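Side-chain contacts in triacylglycerol lipase (Clostridium botulinum, PDB 5AH1), which probably hydrolyses the ester bonds of triacylglycerols, acts on synthetic polyesters and carries a bound zinc ion: residues L191-L194 against L195-S199; G409-G413 against Q414-M418. All coordinates share one frame; numbering follows the deposited sequence.

Contact 1: residues L191-L194 against L195-S199; sequences LTQL and LSEGS
Leu191 to Leu194 and Leu195 to Glu197 form the last turns of one helix, each of the first four carbonyls receiving an N-H from four residues on. Leu195 N reaches Leu191 O at 2.8 Å in a nearly straight bond (173°), whereas the final one, Gly198 N to Leu194 O at 2.7 Å, is bent to 142° as the chain turns out of the helix. Thr192 O is gripped twice, by Ser196 N at 3.0 Å and by Ser196 OG at 2.9 Å, which reach it from opposite faces of its plane; a chi1 of -60° sets OG beside its own backbone N and back over the preceding turn. On the buried flank Leu191 CG meets Leu195 CD1 at 3.8 Å, next to Leu178 and Ile221 of the central sheet. Gln193 NE2 makes a weak bond to Glu197 OE2 (3.1 Å), their amide and carboxylate planes turned apart, and also donates to a water bridging to Gly198 O. Their main holds lie outside: Lys321 N on Gln193 OE1 and Gln323 NE2 on Glu197 OE2. This is a helix C-terminus ended by a glycine of positive phi, following the probable nucleophile elbow of the alpha/beta-hydrolase fold.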
loop_
_atom_site.group_PDB
_atom_site.type_symbol
_atom_site.label_atom_id
_atom_site.label_comp_id
_atom_site.label_asym_id
_atom_site.label_seq_id
_atom_site.Cartn_x
_atom_site.Cartn_y
_atom_site.Cartn_z
ATOM N N LEU A 191 -3.328 2.356 11.048
ATOM C CA LEU A 191 -4.238 3.414 11.467
ATOM C C LEU A 191 -5.410 2.834 12.251
ATOM O O LEU A 191 -5.803 3.382 13.283
ATOM C CB LEU A 191 -4.766 4.184 10.255
ATOM C CG LEU A 191 -5.784 5.271 10.608
ATOM C CD1 LEU A 191 -5.123 6.440 11.276
ATOM C CD2 LEU A 191 -6.559 5.759 9.383
ATOM N N THR A 192 -5.967 1.728 11.782
ATOM C CA THR A 192 -7.132 1.139 12.438
ATOM C C THR A 192 -6.768 0.661 13.855
ATOM O O THR A 192 -7.515 0.864 14.812
ATOM C CB THR A 192 -7.718 0.002 11.580
ATOM O OG1 THR A 192 -8.106 0.533 10.305
ATOM C CG2 THR A 192 -8.913 -0.617 12.260
ATOM N N GLN A 193 -5.556 0.132 14.012
ATOM C CA GLN A 193 -5.050 -0.311 15.303
ATOM C C GLN A 193 -4.930 0.870 16.266
ATOM O O GLN A 193 -5.391 0.828 17.406
ATOM C CB GLN A 193 -3.693 -0.983 15.131
ATOM C CG GLN A 193 -3.015 -1.337 16.439
ATOM C CD GLN A 193 -3.701 -2.443 17.186
ATOM O OE1 GLN A 193 -4.314 -3.341 16.594
ATOM N NE2 GLN A 193 -3.623 -2.375 18.503
ATOM N N LEU A 194 -4.288 1.937 15.800
ATOM C CA LEU A 194 -4.098 3.118 16.624
ATOM C C LEU A 194 -5.427 3.785 16.982
ATOM O O LEU A 194 -5.653 4.146 18.134
ATOM C CB LEU A 194 -3.167 4.111 15.916
ATOM C CG LEU A 194 -1.688 3.694 15.887
ATOM C CD1 LEU A 194 -0.884 4.605 14.993
ATOM C CD2 LEU A 194 -1.071 3.671 17.291
ATOM N N LEU A 195 -6.313 3.963 16.011
ATOM C CA LEU A 195 -7.609 4.550 16.309
ATOM C C LEU A 195 -8.315 3.767 17.411
ATOM O O LEU A 195 -8.818 4.338 18.369
ATOM C CB LEU A 195 -8.493 4.614 15.061
ATOM C CG LEU A 195 -8.118 5.695 14.041
ATOM C CD1 LEU A 195 -8.899 5.459 12.759
ATOM C CD2 LEU A 195 -8.371 7.091 14.588
ATOM N N SER A 196 -8.296 2.445 17.291
ATOM C CA SER A 196 -9.052 1.596 18.198
ATOM C C SER A 196 -8.416 1.515 19.577
ATOM O O SER A 196 -9.106 1.619 20.587
ATOM C CB SER A 196 -9.159 0.186 17.613
ATOM O OG SER A 196 -9.815 0.166 16.352
ATOM N N GLU A 197 -7.102 1.329 19.621
ATOM C CA GLU A 197 -6.428 1.010 20.879
ATOM C C GLU A 197 -5.390 2.029 21.341
ATOM O O GLU A 197 -4.913 1.936 22.464
ATOM C CB GLU A 197 -5.778 -0.372 20.790
ATOM C CG GLU A 197 -6.775 -1.494 20.564
ATOM C CD GLU A 197 -6.207 -2.858 20.899
ATOM O OE1 GLU A 197 -5.909 -3.102 22.082
ATOM O OE2 GLU A 197 -6.037 -3.687 19.988
ATOM N N GLY A 198 -5.040 2.990 20.497
ATOM C CA GLY A 198 -4.027 3.963 20.858
ATOM C C GLY A 198 -2.609 3.406 20.948
ATOM O O GLY A 198 -2.325 2.316 20.448
ATOM N N SER A 199 -1.720 4.181 21.573
ATOM C CA SER A 199 -0.331 3.799 21.793
ATOM C C SER A 199 0.036 4.011 23.251
ATOM O O SER A 199 0.004 5.137 23.752
ATOM C CB SER A 199 0.590 4.648 20.919
ATOM O OG SER A 199 1.913 4.580 21.418
HETATM O O HOH W 1 -1.977 -0.347 19.813
#

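Contact 2: residues G409-G413 against Q414-M418; sequences GVKIG and QWNAM
Asn416, on strand 415-417, turns its amide onto the backbone of Lys411 and pins the loop that returns from strand 403-405 to this neighbouring parallel strand of the alpha/beta-hydrolase sheet. The tight part is this two-pronged grip. Lys411 N gives its proton to Asn416 OD1 at 2.9 Å, in the carbonyl plane and on a lone pair, while Asn416 ND2 answers with a bond of 2.9 Å and 165° to Lys411 O, which lies almost in the plane of the amide. One side-chain amide thereby serves both the N-H and the C=O of a single residue, much as a neighbouring strand would, and the pair of bonds fixes which way the amide is flipped. ND2 also bonds Tyr328 O of strand 327-331, so the loop is tied through Asn416 to the next strand of the sheet.

The outer side, where Lys411 is exposed, is looser. Gly413, with positive phi, turns the chain towards the strand, and Gln414 then lies alongside Lys411, pointing the same way, with its CG 3.7 Å from Lys411 CB. The Lys411 chain bends twice and leads its ammonium away from the contact. A chi1 of 62° tucks Gln414 CG between its backbone N and carbonyl carbon, the rest running extended to a bond from NE2 to Glu404 OE2. At the other end of that amide, a water donates to both Gln414 OE1 (2.9 Å) and Ile412 O (2.8 Å).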
loop_
_atom_site.group_PDB
_atom_site.type_symbol
_atom_site.label_atom_id
_atom_site.label_comp_id
_atom_site.label_asym_id
_atom_site.label_seq_id
_atom_site.Cartn_x
_atom_site.Cartn_y
_atom_site.Cartn_z
ATOM N N GLY A 409 -19.642 -16.198 2.580
ATOM C CA GLY A 409 -20.163 -15.393 3.669
ATOM C C GLY A 409 -19.038 -14.497 4.146
ATOM O O GLY A 409 -17.869 -14.849 3.997
ATOM N N VAL A 410 -19.371 -13.320 4.668
ATOM C CA VAL A 410 -18.353 -12.420 5.206
ATOM C C VAL A 410 -18.297 -12.565 6.710
ATOM O O VAL A 410 -19.327 -12.768 7.365
ATOM C CB VAL A 410 -18.610 -10.951 4.822
ATOM C CG1 VAL A 410 -18.395 -10.753 3.327
ATOM C CG2 VAL A 410 -20.009 -10.502 5.221
ATOM N N LYS A 411 -17.078 -12.489 7.238
ATOM C CA LYS A 411 -16.836 -12.604 8.664
ATOM C C LYS A 411 -16.183 -11.340 9.205
ATOM O O LYS A 411 -15.141 -10.913 8.727
ATOM C CB LYS A 411 -15.923 -13.801 8.917
ATOM C CG LYS A 411 -16.438 -15.112 8.321
ATOM C CD LYS A 411 -17.513 -15.722 9.175
ATOM C CE LYS A 411 -16.909 -16.532 10.311
ATOM N NZ LYS A 411 -17.950 -17.283 11.077
ATOM N N ILE A 412 -16.769 -10.759 10.240
ATOM C CA ILE A 412 -16.185 -9.579 10.865
ATOM C C ILE A 412 -15.011 -9.986 11.768
ATOM O O ILE A 412 -14.970 -11.120 12.290
ATOM C CB ILE A 412 -17.273 -8.819 11.680
ATOM C CG1 ILE A 412 -16.886 -7.345 11.851
ATOM C CG2 ILE A 412 -17.558 -9.520 13.000
ATOM C CD1 ILE A 412 -18.023 -6.461 12.409
ATOM N N GLY A 413 -14.064 -9.075 11.958
ATOM C CA GLY A 413 -13.002 -9.300 12.926
ATOM C C GLY A 413 -11.899 -10.245 12.501
ATOM O O GLY A 413 -11.059 -10.622 13.316
ATOM N N GLN A 414 -11.877 -10.615 11.225
ATOM C CA GLN A 414 -10.876 -11.529 10.709
ATOM C C GLN A 414 -10.704 -11.268 9.213
ATOM O O GLN A 414 -11.476 -10.516 8.616
ATOM C CB GLN A 414 -11.282 -12.972 10.994
ATOM C CG GLN A 414 -12.570 -13.421 10.349
ATOM C CD GLN A 414 -12.892 -14.825 10.788
ATOM O OE1 GLN A 414 -13.075 -15.088 11.969
ATOM N NE2 GLN A 414 -12.903 -15.745 9.852
ATOM N N TRP A 415 -9.703 -11.890 8.614
ATOM C CA TRP A 415 -9.406 -11.716 7.195
ATOM C C TRP A 415 -10.236 -12.641 6.315
ATOM O O TRP A 415 -10.188 -13.858 6.459
ATOM C CB TRP A 415 -7.912 -11.964 6.944
ATOM C CG TRP A 415 -7.086 -10.925 7.602
ATOM C CD1 TRP A 415 -6.617 -10.933 8.882
ATOM C CD2 TRP A 415 -6.724 -9.665 7.046
ATOM N NE1 TRP A 415 -5.965 -9.759 9.157
ATOM C CE2 TRP A 415 -5.993 -8.970 8.034
ATOM C CE3 TRP A 415 -6.891 -9.077 5.790
ATOM C CZ2 TRP A 415 -5.490 -7.695 7.812
ATOM C CZ3 TRP A 415 -6.399 -7.817 5.567
ATOM C CH2 TRP A 415 -5.687 -7.137 6.567
ATOM N N ASN A 416 -10.948 -12.024 5.387
ATOM C CA ASN A 416 -11.713 -12.702 4.348
ATOM C C ASN A 416 -10.776 -12.647 3.138
ATOM O O ASN A 416 -10.659 -11.615 2.473
ATOM C CB ASN A 416 -13.027 -11.981 4.063
ATOM C CG ASN A 416 -13.963 -11.972 5.252
ATOM O OD1 ASN A 416 -14.904 -12.762 5.313
ATOM N ND2 ASN A 416 -13.758 -11.057 6.176
ATOM N N ALA A 417 -10.060 -13.747 2.905
ATOM C CA ALA A 417 -9.070 -13.832 1.833
ATOM C C ALA A 417 -9.788 -14.148 0.522
ATOM O O ALA A 417 -10.330 -15.235 0.333
ATOM C CB ALA A 417 -7.996 -14.871 2.161
ATOM N N MET A 418 -9.824 -13.156 -0.364
ATOM C CA MET A 418 -10.701 -13.197 -1.526
ATOM C C MET A 418 -10.047 -13.960 -2.689
ATOM O O MET A 418 -8.846 -14.241 -2.664
ATOM C CB MET A 418 -11.107 -11.761 -1.903
ATOM C CG MET A 418 -11.743 -11.012 -0.739
ATOM S SD MET A 418 -13.270 -11.787 -0.135
ATOM C CE MET A 418 -14.395 -11.457 -1.491
HETATM O O HOH W 2 -15.493 -15.201 4.243
HETATM O O HOH W 3 -13.611 -12.992 13.857
#

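Contact 1 comes first along the chain and closes long before contact 2 opens. Their centres lie 20 Å apart and their nearest atoms about 9 Å, so they do not touch. Both fall within the lipase-like family region, whose fold centres on a seven-stranded parallel sheet. Contact 1 is the end of helix 183-197, which packs on strands 176-181 and 221-227, with the side chain of Leu194 about 10 Å from the zinc ion. Contact 2 lies towards one edge, where strand 415-417 runs between strands 327-331 and 403-405. One therefore finishes a helix covering the middle of the sheet, and the other fastens a loop between its last two strands.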